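Local coordinates for protein HpcH/HpaI aldolase (Desulfitobacterium hafniense, PDB 3QZ6) that belongs by name and sequence to the HpcH/HpaI aldolase family and folds as a TIM barrel, a closed ring of parallel strands wrapped by helices, at residues Ile159-Phe173 with Val200-Phe214. Numbering follows the deposited sequence.
Sequences IDSILAVQGVDAVIF and VYRAADRQGVVKGFF
Two neighbouring beta-alpha units of the TIM barrel meet here: parallel strands 170-173 and 210-214 lie edge to edge in the barrel wall, and helix 159-163 and the 200-207 part of helix 191-207, each preceding its strand, pack outside it, their segment axes crossing at -43°. Hydrogen bonds run from V210 N to D169 O and from V171 N to V210 O, each 2.9 Å, and a weak one from G212 N to V171 O. A170 and V210 turn to one face of the sheet, their CB atoms 3.8 Å apart. V171 turns to the other, toward the helices; its chi1 of 66° swings CG2 anti to the backbone N, 3.8 Å from V200 CG1. The branched L163 is a knob among V200, A203, A204 and Q207, and the small A203 lets helix 159-163 come close, I159 CG2 lying tight against its CB at 3.4 Å. F173 lies against helix 200-207, its ring edge meeting V200 CB at 3.6 Å; its CE2 also touches Y201 CE1, the ring planes inclined at 41°. The Y201 hydroxyl donates to G212 O from above the carbonyl plane. At the more polar end of the helix pair, R206 grips the D160 carboxylate side-on in a salt bridge, NH2 meeting the syn lone pair of OD2 at 2.9 Å. Two donors fix D160 OD1: R206 NE on its syn side and Q207 NE2 at its anti lone pair, 3.2 Å away.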
loop_
_atom_site.group_PDB
_atom_site.type_symbol
_atom_site.label_atom_id
_atom_site.label_comp_id
_atom_site.label_asym_id
_atom_site.label_seq_id
_atom_site.Cartn_x
_atom_site.Cartn_y
_atom_site.Cartn_z
ATOM N N ILE A 159 28.070 0.142 -24.029
ATOM C CA ILE A 159 27.281 -0.943 -23.455
ATOM C C ILE A 159 27.951 -2.322 -23.546
ATOM O O ILE A 159 27.839 -3.130 -22.632
ATOM C CB ILE A 159 25.841 -0.983 -24.044
ATOM C CG1 ILE A 159 24.969 -1.973 -23.264
ATOM C CG2 ILE A 159 25.871 -1.293 -25.542
ATOM C CD1 ILE A 159 24.775 -1.576 -21.795
ATOM N N ASP A 160 28.647 -2.604 -24.639
ATOM C CA ASP A 160 29.263 -3.920 -24.774
ATOM C C ASP A 160 30.297 -4.169 -23.676
ATOM O O ASP A 160 30.382 -5.263 -23.129
ATOM C CB ASP A 160 29.899 -4.090 -26.158
ATOM C CG ASP A 160 28.870 -4.359 -27.225
ATOM O OD1 ASP A 160 28.428 -5.523 -27.333
ATOM O OD2 ASP A 160 28.489 -3.409 -27.935
ATOM N N SER A 161 31.081 -3.144 -23.365
ATOM C CA SER A 161 32.063 -3.229 -22.297
ATOM C C SER A 161 31.375 -3.465 -20.945
ATOM O O SER A 161 31.823 -4.263 -20.124
ATOM C CB SER A 161 32.882 -1.939 -22.253
ATOM O OG SER A 161 33.858 -1.991 -21.236
ATOM N N ILE A 162 30.274 -2.776 -20.712
ATOM C CA ILE A 162 29.578 -2.945 -19.443
ATOM C C ILE A 162 29.014 -4.357 -19.302
ATOM O O ILE A 162 29.198 -5.004 -18.271
ATOM C CB ILE A 162 28.478 -1.889 -19.268
ATOM C CG1 ILE A 162 29.120 -0.502 -19.167
ATOM C CG2 ILE A 162 27.613 -2.210 -18.034
ATOM C CD1 ILE A 162 28.157 0.665 -19.273
ATOM N N LEU A 163 28.356 -4.845 -20.349
ATOM C CA LEU A 163 27.676 -6.141 -20.284
ATOM C C LEU A 163 28.588 -7.359 -20.454
ATOM O O LEU A 163 28.154 -8.487 -20.230
ATOM C CB LEU A 163 26.525 -6.202 -21.293
ATOM C CG LEU A 163 25.461 -5.117 -21.119
ATOM C CD1 LEU A 163 24.292 -5.351 -22.074
ATOM C CD2 LEU A 163 24.975 -5.081 -19.680
ATOM N N ALA A 164 29.843 -7.142 -20.844
ATOM C CA ALA A 164 30.783 -8.248 -21.012
ATOM C C ALA A 164 31.411 -8.687 -19.688
ATOM O O ALA A 164 32.056 -9.728 -19.617
ATOM C CB ALA A 164 31.889 -7.880 -22.025
ATOM N N VAL A 165 31.233 -7.888 -18.641
ATOM C CA VAL A 165 31.791 -8.235 -17.340
ATOM C C VAL A 165 31.179 -9.542 -16.848
ATOM O O VAL A 165 29.962 -9.703 -16.845
ATOM C CB VAL A 165 31.572 -7.111 -16.300
ATOM C CG1 VAL A 165 31.985 -7.577 -14.923
ATOM C CG2 VAL A 165 32.371 -5.848 -16.699
ATOM N N GLN A 166 32.031 -10.479 -16.452
ATOM C CA GLN A 166 31.574 -11.764 -15.940
ATOM C C GLN A 166 30.792 -11.574 -14.635
ATOM O O GLN A 166 31.235 -10.869 -13.726
ATOM C CB GLN A 166 32.767 -12.685 -15.710
ATOM C CG GLN A 166 32.404 -14.059 -15.169
ATOM C CD GLN A 166 33.638 -14.883 -14.824
ATOM O OE1 GLN A 166 34.229 -14.726 -13.751
ATOM N NE2 GLN A 166 34.041 -15.753 -15.743
ATOM N N GLY A 167 29.617 -12.182 -14.555
ATOM C CA GLY A 167 28.785 -12.040 -13.374
ATOM C C GLY A 167 27.608 -11.103 -13.583
ATOM O O GLY A 167 26.745 -10.998 -12.723
ATOM N N VAL A 168 27.558 -10.415 -14.718
ATOM C CA VAL A 168 26.408 -9.555 -14.991
ATOM C C VAL A 168 25.283 -10.398 -15.563
ATOM O O VAL A 168 25.416 -10.966 -16.642
ATOM C CB VAL A 168 26.739 -8.429 -15.976
ATOM C CG1 VAL A 168 25.485 -7.603 -16.268
ATOM C CG2 VAL A 168 27.853 -7.551 -15.426
ATOM N N ASP A 169 24.164 -10.474 -14.853
ATOM C CA ASP A 169 23.093 -11.385 -15.254
ATOM C C ASP A 169 22.099 -10.758 -16.223
ATOM O O ASP A 169 21.577 -11.433 -17.110
ATOM C CB ASP A 169 22.353 -11.901 -14.015
ATOM C CG ASP A 169 23.249 -12.742 -13.125
ATOM O OD1 ASP A 169 23.819 -13.725 -13.639
ATOM O OD2 ASP A 169 23.417 -12.403 -11.933
ATOM N N ALA A 170 21.839 -9.466 -16.065
ATOM C CA ALA A 170 20.746 -8.858 -16.806
ATOM C C ALA A 170 20.951 -7.359 -16.952
ATOM O O ALA A 170 21.762 -6.762 -16.237
ATOM C CB ALA A 170 19.426 -9.145 -16.093
ATOM N N VAL A 171 20.214 -6.751 -17.877
ATOM C CA VAL A 171 20.282 -5.306 -18.054
ATOM C C VAL A 171 18.869 -4.727 -18.122
ATOM O O VAL A 171 17.943 -5.375 -18.613
ATOM C CB VAL A 171 21.096 -4.929 -19.321
ATOM C CG1 VAL A 171 20.375 -5.389 -20.579
ATOM C CG2 VAL A 171 21.352 -3.433 -19.368
ATOM N N ILE A 172 18.706 -3.514 -17.606
ATOM C CA ILE A 172 17.412 -2.849 -17.615
ATOM C C ILE A 172 17.641 -1.340 -17.766
ATOM O O ILE A 172 18.785 -0.891 -17.825
ATOM C CB ILE A 172 16.575 -3.227 -16.352
ATOM C CG1 ILE A 172 15.097 -2.919 -16.557
ATOM C CG2 ILE A 172 17.102 -2.542 -15.102
ATOM C CD1 ILE A 172 14.195 -3.614 -15.531
ATOM N N PHE A 173 16.566 -0.566 -17.862
ATOM C CA PHE A 173 16.677 0.876 -18.068
ATOM C C PHE A 173 16.032 1.681 -16.952
ATOM O O PHE A 173 15.105 1.208 -16.283
ATOM C CB PHE A 173 16.015 1.258 -19.390
ATOM C CG PHE A 173 16.461 0.405 -20.534
ATOM C CD1 PHE A 173 17.697 0.616 -21.122
ATOM C CD2 PHE A 173 15.667 -0.633 -20.988
ATOM C CE1 PHE A 173 18.129 -0.180 -22.162
ATOM C CE2 PHE A 173 16.090 -1.436 -22.031
ATOM C CZ PHE A 173 17.323 -1.210 -22.617
ATOM N N VAL A 200 20.963 -1.283 -26.641
ATOM C CA VAL A 200 21.348 -2.058 -25.472
ATOM C C VAL A 200 20.930 -3.520 -25.614
ATOM O O VAL A 200 21.681 -4.427 -25.262
ATOM C CB VAL A 200 20.761 -1.460 -24.175
ATOM C CG1 VAL A 200 21.004 -2.422 -22.998
ATOM C CG2 VAL A 200 21.381 -0.091 -23.918
ATOM N N TYR A 201 19.732 -3.752 -26.134
ATOM C CA TYR A 201 19.265 -5.123 -26.329
ATOM C C TYR A 201 20.176 -5.907 -27.297
ATOM O O TYR A 201 20.479 -7.082 -27.076
ATOM C CB TYR A 201 17.814 -5.132 -26.819
ATOM C CG TYR A 201 16.777 -5.038 -25.707
ATOM C CD1 TYR A 201 17.145 -4.803 -24.389
ATOM C CD2 TYR A 201 15.430 -5.209 -25.986
ATOM C CE1 TYR A 201 16.186 -4.731 -23.374
ATOM C CE2 TYR A 201 14.468 -5.132 -24.992
ATOM C CZ TYR A 201 14.849 -4.891 -23.690
ATOM O OH TYR A 201 13.875 -4.834 -22.718
ATOM N N ARG A 202 20.628 -5.258 -28.360
ATOM C CA ARG A 202 21.553 -5.927 -29.281
ATOM C C ARG A 202 22.850 -6.323 -28.577
ATOM O O ARG A 202 23.377 -7.411 -28.801
ATOM C CB ARG A 202 21.850 -5.050 -30.491
ATOM C CG ARG A 202 20.702 -4.973 -31.476
ATOM C CD ARG A 202 21.069 -4.096 -32.654
ATOM N NE ARG A 202 20.036 -3.105 -32.904
ATOM C CZ ARG A 202 20.262 -1.800 -32.934
ATOM N NH1 ARG A 202 21.487 -1.350 -32.748
ATOM N NH2 ARG A 202 19.266 -0.953 -33.158
ATOM N N ALA A 203 23.357 -5.446 -27.713
ATOM C CA ALA A 203 24.557 -5.777 -26.951
ATOM C C ALA A 203 24.293 -6.907 -25.960
ATOM O O ALA A 203 25.131 -7.795 -25.770
ATOM C CB ALA A 203 25.104 -4.541 -26.231
ATOM N N ALA A 204 23.129 -6.879 -25.318
ATOM C CA ALA A 204 22.769 -7.948 -24.398
ATOM C C ALA A 204 22.773 -9.299 -25.128
ATOM O O ALA A 204 23.270 -10.305 -24.609
ATOM C CB ALA A 204 21.397 -7.671 -23.768
ATOM N N ASP A 205 22.215 -9.319 -26.333
ATOM C CA ASP A 205 22.207 -10.533 -27.146
ATOM C C ASP A 205 23.627 -11.006 -27.445
ATOM O O ASP A 205 23.937 -12.189 -27.296
ATOM C CB ASP A 205 21.422 -10.314 -28.448
ATOM C CG ASP A 205 19.932 -10.116 -28.200
ATOM O OD1 ASP A 205 19.454 -10.563 -27.136
ATOM O OD2 ASP A 205 19.240 -9.521 -29.057
ATOM N N ARG A 206 24.489 -10.082 -27.853
ATOM C CA ARG A 206 25.888 -10.418 -28.137
ATOM C C ARG A 206 26.619 -10.986 -26.923
ATOM O O ARG A 206 27.459 -11.878 -27.060
ATOM C CB ARG A 206 26.644 -9.199 -28.662
ATOM C CG ARG A 206 26.270 -8.792 -30.083
ATOM C CD ARG A 206 27.256 -7.766 -30.630
ATOM N NE ARG A 206 27.165 -6.479 -29.943
ATOM C CZ ARG A 206 26.380 -5.481 -30.335
ATOM N NH1 ARG A 206 25.612 -5.620 -31.410
ATOM N NH2 ARG A 206 26.365 -4.341 -29.659
ATOM N N GLN A 207 26.296 -10.475 -25.734
ATOM C CA GLN A 207 27.029 -10.841 -24.527
ATOM C C GLN A 207 26.361 -11.948 -23.714
ATOM O O GLN A 207 26.880 -12.353 -22.678
ATOM C CB GLN A 207 27.243 -9.613 -23.630
ATOM C CG GLN A 207 27.913 -8.430 -24.327
ATOM C CD GLN A 207 29.270 -8.792 -24.912
ATOM O OE1 GLN A 207 29.984 -9.639 -24.372
ATOM N NE2 GLN A 207 29.622 -8.164 -26.029
ATOM N N GLY A 208 25.202 -12.419 -24.167
ATOM C CA GLY A 208 24.486 -13.465 -23.455
ATOM C C GLY A 208 23.908 -13.000 -22.124
ATOM O O GLY A 208 23.911 -13.734 -21.136
ATOM N N VAL A 209 23.389 -11.778 -22.111
ATOM C CA VAL A 209 22.845 -11.158 -20.902
ATOM C C VAL A 209 21.314 -11.059 -20.985
ATOM O O VAL A 209 20.761 -10.748 -22.035
ATOM C CB VAL A 209 23.484 -9.762 -20.692
ATOM C CG1 VAL A 209 22.721 -8.935 -19.663
ATOM C CG2 VAL A 209 24.959 -9.905 -20.298
ATOM N N VAL A 210 20.624 -11.327 -19.879
ATOM C CA VAL A 210 19.169 -11.271 -19.875
ATOM C C VAL A 210 18.668 -9.844 -20.102
ATOM O O VAL A 210 19.223 -8.881 -19.581
ATOM C CB VAL A 210 18.580 -11.842 -18.562
ATOM C CG1 VAL A 210 17.092 -11.534 -18.454
ATOM C CG2 VAL A 210 18.824 -13.335 -18.475
ATOM N N LYS A 211 17.611 -9.718 -20.887
ATOM C CA LYS A 211 17.033 -8.419 -21.180
ATOM C C LYS A 211 15.877 -8.108 -20.225
ATOM O O LYS A 211 15.018 -8.952 -19.983
ATOM C CB LYS A 211 16.583 -8.377 -22.647
ATOM C CG LYS A 211 17.770 -8.341 -23.620
ATOM C CD LYS A 211 17.356 -8.510 -25.078
ATOM C CE LYS A 211 16.728 -9.873 -25.324
ATOM N NZ LYS A 211 16.824 -10.246 -26.768
ATOM N N GLY A 212 15.886 -6.905 -19.659
ATOM C CA GLY A 212 14.837 -6.486 -18.741
ATOM C C GLY A 212 14.167 -5.241 -19.284
ATOM O O GLY A 212 14.682 -4.612 -20.208
ATOM N N PHE A 213 13.005 -4.896 -18.745
ATOM C CA PHE A 213 12.323 -3.678 -19.169
ATOM C C PHE A 213 11.428 -3.155 -18.060
ATOM O O PHE A 213 10.723 -3.924 -17.411
ATOM C CB PHE A 213 11.482 -3.937 -20.415
ATOM C CG PHE A 213 10.988 -2.680 -21.088
ATOM C CD1 PHE A 213 11.790 -2.008 -21.997
ATOM C CD2 PHE A 213 9.722 -2.180 -20.819
ATOM C CE1 PHE A 213 11.341 -0.850 -22.628
ATOM C CE2 PHE A 213 9.265 -1.020 -21.444
ATOM C CZ PHE A 213 10.078 -0.359 -22.356
ATOM N N PHE A 214 11.458 -1.846 -17.851
ATOM C CA PHE A 214 10.572 -1.211 -16.891
ATOM C C PHE A 214 9.532 -0.345 -17.564
ATOM O O PHE A 214 9.866 0.520 -18.373
ATOM C CB PHE A 214 11.353 -0.328 -15.923
ATOM C CG PHE A 214 10.468 0.472 -14.998
ATOM C CD1 PHE A 214 9.755 -0.159 -13.984
ATOM C CD2 PHE A 214 10.331 1.845 -15.154
ATOM C CE1 PHE A 214 8.934 0.579 -13.119
ATOM C CE2 PHE A 214 9.513 2.584 -14.305
ATOM C CZ PHE A 214 8.813 1.947 -13.279
HETATM O O HOH W 1 22.621 -13.988 -17.935
#